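Local coordinates for protein putative beta-glucosidase (Bifidobacterium adolescentis, PDB 5WAB) that hydrolyses terminal beta-glucosidic linkages as a family 3 glycoside hydrolase and may also remove terminal alpha-L-arabinopyranosyl units from ginsenoside Rb2, at residues V454-W459 with A537-F542; G523-Y528 with D532-A537. All blocks are in the same frame, centred on the assembly; numbering follows the deposited sequence.

Contact 1: V454-W459 with A537-F542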
ATOM      1  N   VAL A 454       2.535   2.892 -15.054  1.00 25.23           N
ATOM      2  CA  VAL A 454       2.833   2.840 -16.476  1.00 26.92           C
ATOM      3  C   VAL A 454       3.444   4.178 -16.873  1.00 27.23           C
ATOM      4  O   VAL A 454       3.197   5.212 -16.242  1.00 25.57           O
ATOM      5  CB  VAL A 454       1.589   2.522 -17.334  1.00 25.64           C
ATOM      6  CG1 VAL A 454       0.996   1.176 -16.933  1.00 24.60           C
ATOM      7  CG2 VAL A 454       0.556   3.639 -17.233  1.00 24.08           C
ATOM      8  N   SER A 455       4.273   4.149 -17.912  1.00 29.29           N
ATOM      9  CA  SER A 455       4.832   5.377 -18.452  1.00 29.75           C
ATOM     10  C   SER A 455       3.744   6.190 -19.142  1.00 30.37           C
ATOM     11  O   SER A 455       2.837   5.640 -19.774  1.00 30.90           O
ATOM     12  CB  SER A 455       5.946   5.051 -19.438  1.00 32.01           C
ATOM     13  OG  SER A 455       5.495   4.087 -20.375  1.00 34.73           O
ATOM     14  N   VAL A 456       3.835   7.512 -19.014  1.00 29.68           N
ATOM     15  CA  VAL A 456       2.837   8.420 -19.554  1.00 29.06           C
ATOM     16  C   VAL A 456       3.438   9.403 -20.551  1.00 31.50           C
ATOM     17  O   VAL A 456       2.872   9.626 -21.627  1.00 31.96           O
ATOM     18  CB  VAL A 456       2.105   9.173 -18.422  1.00 26.60           C
ATOM     19  CG1 VAL A 456       1.072  10.125 -19.002  1.00 26.52           C
ATOM     20  CG2 VAL A 456       1.449   8.190 -17.456  1.00 25.24           C
ATOM     21  N   ALA A 457       4.589   9.986 -20.221  1.00 31.92           N
ATOM     22  CA  ALA A 457       5.193  11.022 -21.057  1.00 33.39           C
ATOM     23  C   ALA A 457       5.391  10.660 -22.526  1.00 34.50           C
ATOM     24  O   ALA A 457       5.219  11.555 -23.371  1.00 35.59           O
ATOM     25  CB  ALA A 457       6.535  11.446 -20.442  1.00 34.69           C
ATOM     26  N   PRO A 458       5.754   9.428 -22.910  1.00 35.72           N
ATOM     27  CA  PRO A 458       5.966   9.153 -24.344  1.00 36.09           C
ATOM     28  C   PRO A 458       4.763   9.442 -25.227  1.00 36.12           C
ATOM     29  O   PRO A 458       4.947   9.673 -26.428  1.00 38.56           O
ATOM     30  CB  PRO A 458       6.339   7.661 -24.371  1.00 36.25           C
ATOM     31  CG  PRO A 458       6.004   7.135 -23.013  1.00 35.35           C
ATOM     32  CD  PRO A 458       6.191   8.283 -22.091  1.00 35.08           C
ATOM     33  N   TRP A 459       3.543   9.428 -24.688  1.00 35.00           N
ATOM     34  CA  TRP A 459       2.343   9.643 -25.487  1.00 35.59           C
ATOM     35  C   TRP A 459       1.436  10.749 -24.960  1.00 35.78           C
ATOM     36  O   TRP A 459       0.390  11.005 -25.566  1.00 35.92           O
ATOM     37  CB  TRP A 459       1.537   8.340 -25.594  1.00 34.75           C
ATOM     38  CG  TRP A 459       1.338   7.672 -24.274  1.00 33.96           C
ATOM     39  CD1 TRP A 459       2.092   6.661 -23.747  1.00 33.14           C
ATOM     40  CD2 TRP A 459       0.323   7.966 -23.304  1.00 32.13           C
ATOM     41  NE1 TRP A 459       1.610   6.312 -22.514  1.00 31.36           N
ATOM     42  CE2 TRP A 459       0.526   7.094 -22.216  1.00 30.55           C
ATOM     43  CE3 TRP A 459      -0.735   8.880 -23.249  1.00 30.49           C
ATOM     44  CZ2 TRP A 459      -0.291   7.108 -21.082  1.00 29.57           C
ATOM     45  CZ3 TRP A 459      -1.546   8.895 -22.119  1.00 29.22           C
ATOM     46  CH2 TRP A 459      -1.319   8.012 -21.052  1.00 28.64           C
ATOM     47  N   ALA A 537      14.788  14.503 -12.874  1.00 29.10           N
ATOM     48  CA  ALA A 537      13.452  14.717 -13.401  1.00 28.50           C
ATOM     49  C   ALA A 537      12.617  13.448 -13.282  1.00 28.94           C
ATOM     50  O   ALA A 537      13.125  12.327 -13.364  1.00 32.57           O
ATOM     51  CB  ALA A 537      13.510  15.165 -14.860  1.00 28.77           C
ATOM     52  N   VAL A 538      11.321  13.642 -13.053  1.00 25.97           N
ATOM     53  CA  VAL A 538      10.339  12.571 -13.074  1.00 23.89           C
ATOM     54  C   VAL A 538       9.164  13.047 -13.911  1.00 24.58           C
ATOM     55  O   VAL A 538       9.006  14.239 -14.183  1.00 25.34           O
ATOM     56  CB  VAL A 538       9.867  12.169 -11.662  1.00 21.96           C
ATOM     57  CG1 VAL A 538      11.016  11.565 -10.873  1.00 20.69           C
ATOM     58  CG2 VAL A 538       9.296  13.384 -10.940  1.00 19.90           C
ATOM     59  N   ASP A 539       8.335  12.095 -14.331  1.00 24.93           N
ATOM     60  CA  ASP A 539       7.150  12.464 -15.095  1.00 26.63           C
ATOM     61  C   ASP A 539       6.106  13.102 -14.186  1.00 25.92           C
ATOM     62  O   ASP A 539       5.652  14.224 -14.437  1.00 26.49           O
ATOM     63  CB  ASP A 539       6.582  11.240 -15.813  1.00 27.33           C
ATOM     64  CG  ASP A 539       5.750  11.610 -17.022  1.00 28.41           C
ATOM     65  OD1 ASP A 539       5.730  12.802 -17.396  1.00 29.99           O
ATOM     66  OD2 ASP A 539       5.113  10.706 -17.598  1.00 28.15           O
ATOM     67  N   TYR A 540       5.726  12.409 -13.110  1.00 25.20           N
ATOM     68  CA  TYR A 540       4.810  12.965 -12.129  1.00 25.57           C
ATOM     69  C   TYR A 540       5.310  12.587 -10.737  1.00 24.18           C
ATOM     70  O   TYR A 540       5.581  11.397 -10.475  1.00 22.62           O
ATOM     71  CB  TYR A 540       3.381  12.469 -12.365  1.00 26.37           C
ATOM     72  CG  TYR A 540       2.853  12.850 -13.734  1.00 28.49           C
ATOM     73  CD1 TYR A 540       2.216  14.068 -13.945  1.00 29.95           C
ATOM     74  CD2 TYR A 540       3.020  12.001 -14.826  1.00 29.35           C
ATOM     75  CE1 TYR A 540       1.747  14.425 -15.205  1.00 30.47           C
ATOM     76  CE2 TYR A 540       2.554  12.347 -16.084  1.00 29.95           C
ATOM     77  CZ  TYR A 540       1.919  13.560 -16.269  1.00 31.03           C
ATOM     78  OH  TYR A 540       1.455  13.906 -17.520  1.00 33.05           O
ATOM     79  N   PRO A 541       5.464  13.556  -9.838  1.00 23.49           N
ATOM     80  CA  PRO A 541       6.110  13.282  -8.552  1.00 21.52           C
ATOM     81  C   PRO A 541       5.166  12.645  -7.543  1.00 22.37           C
ATOM     82  O   PRO A 541       3.940  12.694  -7.657  1.00 23.54           O
ATOM     83  CB  PRO A 541       6.543  14.672  -8.077  1.00 21.96           C
ATOM     84  CG  PRO A 541       5.505  15.581  -8.654  1.00 22.25           C
ATOM     85  CD  PRO A 541       5.116  14.981  -9.990  1.00 22.33           C
ATOM     86  N   PHE A 542       5.783  12.035  -6.537  1.00 22.01           N
ATOM     87  CA  PHE A 542       5.051  11.473  -5.414  1.00 22.46           C
ATOM     88  C   PHE A 542       4.171  12.540  -4.770  1.00 22.50           C
ATOM     89  O   PHE A 542       4.612  13.670  -4.540  1.00 21.93           O
ATOM     90  CB  PHE A 542       6.050  10.901  -4.408  1.00 22.83           C
ATOM     91  CG  PHE A 542       5.430  10.416  -3.134  1.00 21.84           C
ATOM     92  CD1 PHE A 542       4.877   9.150  -3.057  1.00 21.55           C
ATOM     93  CD2 PHE A 542       5.421  11.223  -2.007  1.00 20.84           C
ATOM     94  CE1 PHE A 542       4.311   8.702  -1.881  1.00 21.04           C
ATOM     95  CE2 PHE A 542       4.860  10.784  -0.834  1.00 21.16           C
ATOM     96  CZ  PHE A 542       4.304   9.520  -0.766  1.00 21.49           C
TER
HETATM   97  O   HOH W   1       6.535   8.274 -18.081  1.00 25.68           O

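Contact 2: G523-Y528 with D532-A537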
ATOM      1  N   GLY A 523      20.002   1.408  -0.696  1.00 19.47           N
ATOM      2  CA  GLY A 523      19.878   1.780   0.709  1.00 17.65           C
ATOM      3  C   GLY A 523      18.541   2.422   0.998  1.00 16.94           C
ATOM      4  O   GLY A 523      17.492   1.934   0.566  1.00 17.96           O
ATOM      5  N   VAL A 524      18.558   3.548   1.714  1.00 15.02           N
ATOM      6  CA  VAL A 524      17.294   4.213   2.024  1.00 17.25           C
ATOM      7  C   VAL A 524      16.788   5.063   0.872  1.00 19.90           C
ATOM      8  O   VAL A 524      15.671   5.585   0.953  1.00 23.56           O
ATOM      9  CB  VAL A 524      17.384   5.084   3.293  1.00 15.61           C
ATOM     10  CG1 VAL A 524      17.692   4.213   4.520  1.00 14.02           C
ATOM     11  CG2 VAL A 524      18.418   6.190   3.125  1.00 13.83           C
ATOM     12  N   PHE A 525      17.561   5.195  -0.211  1.00 19.90           N
ATOM     13  CA  PHE A 525      17.191   6.075  -1.323  1.00 22.36           C
ATOM     14  C   PHE A 525      16.318   5.305  -2.309  1.00 22.33           C
ATOM     15  O   PHE A 525      16.744   4.876  -3.381  1.00 23.24           O
ATOM     16  CB  PHE A 525      18.436   6.664  -1.977  1.00 22.35           C
ATOM     17  CG  PHE A 525      19.208   7.581  -1.069  1.00 21.60           C
ATOM     18  CD1 PHE A 525      18.835   8.911  -0.926  1.00 21.24           C
ATOM     19  CD2 PHE A 525      20.279   7.108  -0.324  1.00 20.76           C
ATOM     20  CE1 PHE A 525      19.535   9.758  -0.079  1.00 21.10           C
ATOM     21  CE2 PHE A 525      20.984   7.951   0.523  1.00 20.42           C
ATOM     22  CZ  PHE A 525      20.613   9.274   0.646  1.00 20.41           C
ATOM     23  N   VAL A 526      15.054   5.157  -1.929  1.00 22.16           N
ATOM     24  CA  VAL A 526      14.054   4.432  -2.700  1.00 22.01           C
ATOM     25  C   VAL A 526      13.028   5.432  -3.207  1.00 21.78           C
ATOM     26  O   VAL A 526      12.541   6.273  -2.440  1.00 22.50           O
ATOM     27  CB  VAL A 526      13.385   3.341  -1.847  1.00 22.23           C
ATOM     28  CG1 VAL A 526      12.278   2.656  -2.628  1.00 22.52           C
ATOM     29  CG2 VAL A 526      14.427   2.331  -1.385  1.00 22.57           C
ATOM     30  N   GLY A 527      12.707   5.345  -4.495  1.00 19.64           N
ATOM     31  CA  GLY A 527      11.669   6.203  -5.044  1.00 20.20           C
ATOM     32  C   GLY A 527      12.055   7.666  -4.975  1.00 18.47           C
ATOM     33  O   GLY A 527      13.199   8.048  -5.248  1.00 15.82           O
ATOM     34  N   TYR A 528      11.096   8.500  -4.558  1.00 17.96           N
ATOM     35  CA  TYR A 528      11.337   9.939  -4.525  1.00 19.38           C
ATOM     36  C   TYR A 528      12.447  10.315  -3.555  1.00 18.66           C
ATOM     37  O   TYR A 528      13.047  11.385  -3.705  1.00 19.31           O
ATOM     38  CB  TYR A 528      10.058  10.694  -4.151  1.00 20.05           C
ATOM     39  CG  TYR A 528       9.728  10.627  -2.684  1.00 19.86           C
ATOM     40  CD1 TYR A 528       9.085   9.519  -2.150  1.00 19.07           C
ATOM     41  CD2 TYR A 528      10.058  11.671  -1.827  1.00 20.85           C
ATOM     42  CE1 TYR A 528       8.781   9.449  -0.803  1.00 19.34           C
ATOM     43  CE2 TYR A 528       9.758  11.609  -0.474  1.00 20.44           C
ATOM     44  CZ  TYR A 528       9.122  10.492   0.030  1.00 18.96           C
ATOM     45  OH  TYR A 528       8.818  10.417   1.370  1.00 17.75           O
ATOM     46  N   ASP A 532      14.396  13.214  -5.349  1.00 25.92           N
ATOM     47  CA  ASP A 532      14.401  14.557  -4.786  1.00 26.75           C
ATOM     48  C   ASP A 532      15.753  14.938  -4.199  1.00 26.56           C
ATOM     49  O   ASP A 532      16.007  16.124  -3.977  1.00 27.61           O
ATOM     50  CB  ASP A 532      13.304  14.680  -3.725  1.00 26.94           C
ATOM     51  CG  ASP A 532      11.909  14.408  -4.291  1.00 28.30           C
ATOM     52  OD1 ASP A 532      11.770  14.251  -5.527  1.00 28.22           O
ATOM     53  OD2 ASP A 532      10.952  14.342  -3.495  1.00 28.60           O
ATOM     54  N   THR A 533      16.620  13.968  -3.939  1.00 26.93           N
ATOM     55  CA  THR A 533      17.931  14.253  -3.375  1.00 26.05           C
ATOM     56  C   THR A 533      18.976  14.558  -4.437  1.00 27.82           C
ATOM     57  O   THR A 533      19.860  15.393  -4.206  1.00 27.68           O
ATOM     58  CB  THR A 533      18.392  13.071  -2.522  1.00 23.72           C
ATOM     59  OG1 THR A 533      17.368  12.759  -1.571  1.00 22.79           O
ATOM     60  CG2 THR A 533      19.691  13.397  -1.795  1.00 23.58           C
ATOM     61  N   TYR A 534      18.893  13.906  -5.600  1.00 29.35           N
ATOM     62  CA  TYR A 534      19.886  14.064  -6.655  1.00 31.46           C
ATOM     63  C   TYR A 534      19.348  14.851  -7.846  1.00 31.61           C
ATOM     64  O   TYR A 534      19.916  14.777  -8.939  1.00 32.71           O
ATOM     65  CB  TYR A 534      20.395  12.691  -7.089  1.00 33.14           C
ATOM     66  CG  TYR A 534      21.156  12.006  -5.985  1.00 34.81           C
ATOM     67  CD1 TYR A 534      20.493  11.248  -5.034  1.00 34.45           C
ATOM     68  CD2 TYR A 534      22.532  12.153  -5.864  1.00 36.32           C
ATOM     69  CE1 TYR A 534      21.178  10.637  -4.004  1.00 34.45           C
ATOM     70  CE2 TYR A 534      23.226  11.542  -4.839  1.00 36.19           C
ATOM     71  CZ  TYR A 534      22.543  10.787  -3.910  1.00 37.46           C
ATOM     72  OH  TYR A 534      23.225  10.174  -2.884  1.00 41.74           O
ATOM     73  N   ASP A 535      18.271  15.614  -7.643  1.00 32.49           N
ATOM     74  CA  ASP A 535      17.766  16.578  -8.622  1.00 34.99           C
ATOM     75  C   ASP A 535      17.485  15.912  -9.971  1.00 34.46           C
ATOM     76  O   ASP A 535      17.948  16.358 -11.023  1.00 36.29           O
ATOM     77  CB  ASP A 535      18.736  17.749  -8.784  1.00 37.85           C
ATOM     78  CG  ASP A 535      18.096  18.929  -9.470  1.00 41.36           C
ATOM     79  OD1 ASP A 535      16.849  19.013  -9.419  1.00 41.53           O
ATOM     80  OD2 ASP A 535      18.823  19.753 -10.073  1.00 43.53           O
ATOM     81  N   LYS A 536      16.727  14.824  -9.931  1.00 32.29           N
ATOM     82  CA  LYS A 536      16.396  14.058 -11.122  1.00 29.89           C
ATOM     83  C   LYS A 536      14.978  14.384 -11.565  1.00 28.71           C
ATOM     84  O   LYS A 536      14.074  14.528 -10.738  1.00 28.66           O
ATOM     85  CB  LYS A 536      16.522  12.558 -10.852  1.00 29.58           C
ATOM     86  CG  LYS A 536      17.887  12.112 -10.350  1.00 30.62           C
ATOM     87  CD  LYS A 536      18.979  12.347 -11.378  1.00 32.50           C
ATOM     88  CE  LYS A 536      20.339  11.861 -10.875  1.00 31.97           C
ATOM     89  NZ  LYS A 536      21.436  12.168 -11.846  1.00 32.28           N
ATOM     90  N   ALA A 537      14.788  14.503 -12.874  1.00 29.10           N
ATOM     91  CA  ALA A 537      13.452  14.717 -13.401  1.00 28.50           C
ATOM     92  C   ALA A 537      12.617  13.448 -13.282  1.00 28.94           C
ATOM     93  O   ALA A 537      13.125  12.327 -13.364  1.00 32.57           O
ATOM     94  CB  ALA A 537      13.510  15.165 -14.860  1.00 28.77           C
TER

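Contact 1: V454-W459 with A537-F542
D539 pushes its carboxylate against the backbone of V456 and A457, and this is where the two loops pack most tightly. OD2 accepts a hydrogen bond from A457 N at 2.8 Å, a weak one because it is bent to 127° at the hydrogen. The methyl of A457 also lies against the carboxylate, its CB 3.3 Å from D539 OD2 and about as near to OD1; a residue as small as alanine suits a place where the acid comes so close to the main chain. With CG anti to the backbone N (chi1 -157°), the D539 side chain extends across to the other loop.

The looser side is bridged by water. One water donates to D539 OD2 and accepts from V456 N at 3.0 Å, bridging the amide that the acid does not bond directly. Away from the water, on the buried apolar flank, V456 CG1 meets Y540 CE2 less closely, at 4.0 Å, the two side chains crossing at about a right angle. V456 is buried, resting also on L448 and I466 of the six-stranded sheet. Behind it the 454-459 turn is braced by W459, whose ring has V456 O 3.4 Å above its centre.

D539 and Y540 form a classic beta bulge opposite I498, which lets both side chains face the 454-459 loop. Two successive amides are thus served by one oxygen, one directly and one through water. The small contact therefore relies chiefly on the carboxylate as an acceptor, and a negative charge on D539 would probably strengthen both links.

Contact 2: G523-Y528 with D532-A537
The ring of F525 is covered on both faces: the edge of Y534 comes over one, and V524 CG2 lies over the other, offset toward the rim. F525 and Y534 form a T-shaped pair, centroids 5.9 Å apart and planes at 72°, while T533 OG1 lies at the F525 edge, 4.0 Å from CE1. That hydroxyl has its polar partners elsewhere, in R529 O and K599 N. Y528 likewise receives D532 at its ring edge, OD2 standing 3.3 Å from CD2, with ring and carboxylate planes 55° apart. Placed between the backbone N and the carbonyl carbon, the Y528 ring turns its CD2 edge toward D532.

A nearly straight helical bond runs from D532 N to Y528 O, 2.8 Å long and 168° at the hydrogen, and closes the short helix 528-531. G527 occupies the N-cap position, and its positive phi favours glycine. F525 centres an inverse gamma turn, marked by a weak bond of 3.0 Å from V526 N to V524 O.

Aspartate suits its place because each carboxylate oxygen has a partner: OD1 a salt bridge with R653, OD2 a hydrogen bond with H600. With an alanine here, R653 would probably lose this mate for its charge, H600 NE2 its acceptor, and a gap would open beside the Y528 ring.

Helix 528-531 joins the two segments, and V524 and V526 lean on helix 173-180. Across from these, H600 and R653, just ahead of strands 601-610 and 654-663, tie the turn to the fibronectin type III-like region.

Overall arrangement
The centres of the two contacts lie 15 Å apart, on the same side of the chain's centre. Along the chain 454-459 comes first, then 523-528, 532-537 and 537-542, with helix 528-531 between the two segments of contact 2; contact 2 thus falls within the stretch that contact 1 spans, and A537 belongs to both. They also touch directly: the F542 ring stacks on Y528, with F542 CG 3.9 Å from Y528 CD1. All four segments lie in the family 3 C-terminal region. Contact 1 joins the chain to the loop between strands 444-449 and 465-468 of the six-stranded mixed sheet, and contact 2 faces the antiparallel sheet of 601-610 and 654-663. The 523-542 connection thereby runs between the two sheets before strand 551-560.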